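Local coordinates for protein thymidylate synthase (Enterobacteria phage T4, PDB 1TIS) that catalyses the reductive methylation of dUMP to dTMP, with 5,10-methylenetetrahydrofolate giving both the one-carbon unit and the reducing equivalents, at residues K111-F116 / D120-V125. Residues are numbered along the deposited sequence; the frame is centred on the assembly and turned at random.
Sequences KQWRDF and DQIIEV
Arg114 and Asp120 form a salt bridge across the short connection between two helices, with NH1 of Arg114 2.5 Å from OD1 of Asp120. The two side chains run alongside each other in the same direction, but their flat ends are turned 71° apart, and OD1 sits over one face of the guanidinium instead of meeting it in plane. The short aspartate keeps its carboxylate beside that group. Bends at chi2 and chi3 (-71° and -60°) bring the guanidinium back to the start of helix 121-131, although the long arginine sets out away from it; the guanidinium edge, at NH1, comes against CB of Ile122. Gln121 gives its amide NE2 to the backbone O of Gln112 at 2.7 Å, a nearly straight bond lying close to the amide plane. An extended chain beyond CG lets glutamine span the gap and satisfy a carbonyl near the end of helix 109-114. The same NE2 lies 3.4 Å from CB of Phe116, whose ring stands almost perpendicular to the amide. The branched Ile122 turns toward helix 109-114 where Trp113 leaves it, its CG1 4.0 Å from CB of Trp113. Farther out, Lys111 NZ hydrogen-bonds to Asp115 O and forms a salt bridge with OD2 of the same residue. Leu258 of helix 254-262 touches Arg114, Ile122 and Ile123; the large Trp113 ring suits a buried place edge-to-face with Phe62, and Pro145 of the second subunit packs on Phe116 and Gln121. These are two consecutive helices joined by a short loop in the thymidylate synthase fold, beside the dimer interface.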
loop_
_atom_site.group_PDB
_atom_site.type_symbol
_atom_site.label_atom_id
_atom_site.label_comp_id
_atom_site.label_asym_id
_atom_site.label_seq_id
_atom_site.Cartn_x
_atom_site.Cartn_y
_atom_site.Cartn_z
ATOM N N LYS A 111 -15.564 9.071 -6.541
ATOM C CA LYS A 111 -15.011 10.384 -6.796
ATOM C C LYS A 111 -13.477 10.327 -6.708
ATOM O O LYS A 111 -12.862 10.669 -7.718
ATOM C CB LYS A 111 -15.634 11.372 -5.806
ATOM C CG LYS A 111 -14.808 12.472 -5.178
ATOM C CD LYS A 111 -14.288 13.598 -6.004
ATOM C CE LYS A 111 -12.975 13.945 -5.305
ATOM N NZ LYS A 111 -12.389 15.184 -5.787
ATOM N N GLN A 112 -12.755 9.829 -5.687
ATOM C CA GLN A 112 -11.288 9.795 -5.746
ATOM C C GLN A 112 -10.792 8.936 -6.895
ATOM O O GLN A 112 -9.608 9.021 -7.213
ATOM C CB GLN A 112 -10.641 9.218 -4.534
ATOM C CG GLN A 112 -11.218 9.835 -3.296
ATOM C CD GLN A 112 -10.829 11.271 -3.108
ATOM O OE1 GLN A 112 -9.865 11.761 -3.684
ATOM N NE2 GLN A 112 -11.558 11.986 -2.275
ATOM N N TRP A 113 -11.587 8.115 -7.588
ATOM C CA TRP A 113 -11.039 7.357 -8.708
ATOM C C TRP A 113 -11.082 8.246 -9.915
ATOM O O TRP A 113 -10.105 8.433 -10.634
ATOM C CB TRP A 113 -11.848 6.081 -8.956
ATOM C CG TRP A 113 -11.572 5.034 -7.872
ATOM C CD1 TRP A 113 -10.810 5.287 -6.751
ATOM C CD2 TRP A 113 -12.040 3.755 -7.874
ATOM N NE1 TRP A 113 -10.807 4.193 -6.068
ATOM C CE2 TRP A 113 -11.516 3.267 -6.703
ATOM C CE3 TRP A 113 -12.802 2.963 -8.692
ATOM C CZ2 TRP A 113 -11.744 1.975 -6.330
ATOM C CZ3 TRP A 113 -13.030 1.662 -8.325
ATOM C CH2 TRP A 113 -12.505 1.174 -7.154
ATOM N N ARG A 114 -12.206 8.931 -10.027
ATOM C CA ARG A 114 -12.498 9.713 -11.194
ATOM C C ARG A 114 -12.079 11.145 -11.054
ATOM O O ARG A 114 -11.933 11.833 -12.042
ATOM C CB ARG A 114 -13.974 9.570 -11.426
ATOM C CG ARG A 114 -14.411 8.081 -11.451
ATOM C CD ARG A 114 -13.963 7.292 -12.674
ATOM N NE ARG A 114 -14.532 7.946 -13.814
ATOM C CZ ARG A 114 -13.848 8.148 -14.921
ATOM N NH1 ARG A 114 -12.703 7.544 -15.147
ATOM N NH2 ARG A 114 -14.360 8.907 -15.872
ATOM N N ASP A 115 -11.787 11.631 -9.867
ATOM C CA ASP A 115 -11.539 13.025 -9.645
ATOM C C ASP A 115 -10.579 13.290 -8.487
ATOM O O ASP A 115 -10.867 14.166 -7.673
ATOM C CB ASP A 115 -12.920 13.632 -9.435
ATOM C CG ASP A 115 -12.992 15.147 -9.271
ATOM O OD1 ASP A 115 -12.134 15.847 -9.820
ATOM O OD2 ASP A 115 -13.908 15.632 -8.600
ATOM N N PHE A 116 -9.397 12.701 -8.331
ATOM C CA PHE A 116 -8.579 13.115 -7.213
ATOM C C PHE A 116 -7.777 14.375 -7.544
ATOM O O PHE A 116 -6.668 14.417 -8.104
ATOM C CB PHE A 116 -7.692 11.987 -6.837
ATOM C CG PHE A 116 -6.897 12.105 -5.537
ATOM C CD1 PHE A 116 -6.125 13.203 -5.218
ATOM C CD2 PHE A 116 -6.838 10.998 -4.727
ATOM C CE1 PHE A 116 -5.293 13.192 -4.130
ATOM C CE2 PHE A 116 -5.998 10.994 -3.633
ATOM C CZ PHE A 116 -5.223 12.085 -3.335
ATOM N N ASP A 120 -8.380 12.463 -13.359
ATOM C CA ASP A 120 -9.304 11.373 -13.560
ATOM C C ASP A 120 -8.382 10.172 -13.645
ATOM O O ASP A 120 -7.956 9.763 -14.739
ATOM C CB ASP A 120 -10.098 11.543 -14.873
ATOM C CG ASP A 120 -11.129 10.439 -15.120
ATOM O OD1 ASP A 120 -11.069 9.387 -14.491
ATOM O OD2 ASP A 120 -12.012 10.627 -15.945
ATOM N N GLN A 121 -8.105 9.553 -12.500
ATOM C CA GLN A 121 -7.201 8.411 -12.478
ATOM C C GLN A 121 -7.739 7.056 -12.954
ATOM O O GLN A 121 -6.920 6.139 -12.995
ATOM C CB GLN A 121 -6.607 8.292 -11.062
ATOM C CG GLN A 121 -7.418 8.056 -9.795
ATOM C CD GLN A 121 -6.547 8.224 -8.569
ATOM O OE1 GLN A 121 -5.351 7.942 -8.586
ATOM N NE2 GLN A 121 -6.970 8.757 -7.449
ATOM N N ILE A 122 -9.012 6.785 -13.336
ATOM C CA ILE A 122 -9.341 5.490 -13.953
ATOM C C ILE A 122 -8.944 5.686 -15.389
ATOM O O ILE A 122 -7.993 5.090 -15.866
ATOM C CB ILE A 122 -10.867 5.072 -13.930
ATOM C CG1 ILE A 122 -11.181 4.447 -12.568
ATOM C CG2 ILE A 122 -11.219 4.049 -15.045
ATOM C CD1 ILE A 122 -10.474 3.087 -12.325
ATOM N N ILE A 123 -9.604 6.568 -16.102
ATOM C CA ILE A 123 -9.291 6.808 -17.488
ATOM C C ILE A 123 -7.818 6.983 -17.730
ATOM O O ILE A 123 -7.378 6.405 -18.722
ATOM C CB ILE A 123 -10.114 8.028 -17.938
ATOM C CG1 ILE A 123 -11.221 7.368 -18.707
ATOM C CG2 ILE A 123 -9.357 9.129 -18.662
ATOM C CD1 ILE A 123 -12.269 8.361 -19.185
ATOM N N GLU A 124 -7.003 7.614 -16.895
ATOM C CA GLU A 124 -5.657 7.710 -17.382
ATOM C C GLU A 124 -4.689 6.584 -16.992
ATOM O O GLU A 124 -3.593 6.406 -17.552
ATOM C CB GLU A 124 -5.185 9.071 -16.982
ATOM C CG GLU A 124 -4.701 9.135 -15.565
ATOM C CD GLU A 124 -3.341 9.784 -15.569
ATOM O OE1 GLU A 124 -2.372 9.129 -15.980
ATOM O OE2 GLU A 124 -3.278 10.956 -15.195
ATOM N N VAL A 125 -5.077 5.715 -16.070
ATOM C CA VAL A 125 -4.216 4.612 -15.682
ATOM C C VAL A 125 -4.457 3.523 -16.697
ATOM O O VAL A 125 -3.629 2.633 -16.827
ATOM C CB VAL A 125 -4.544 4.075 -14.233
ATOM C CG1 VAL A 125 -5.689 3.006 -14.087
ATOM C CG2 VAL A 125 -3.202 3.509 -13.777
#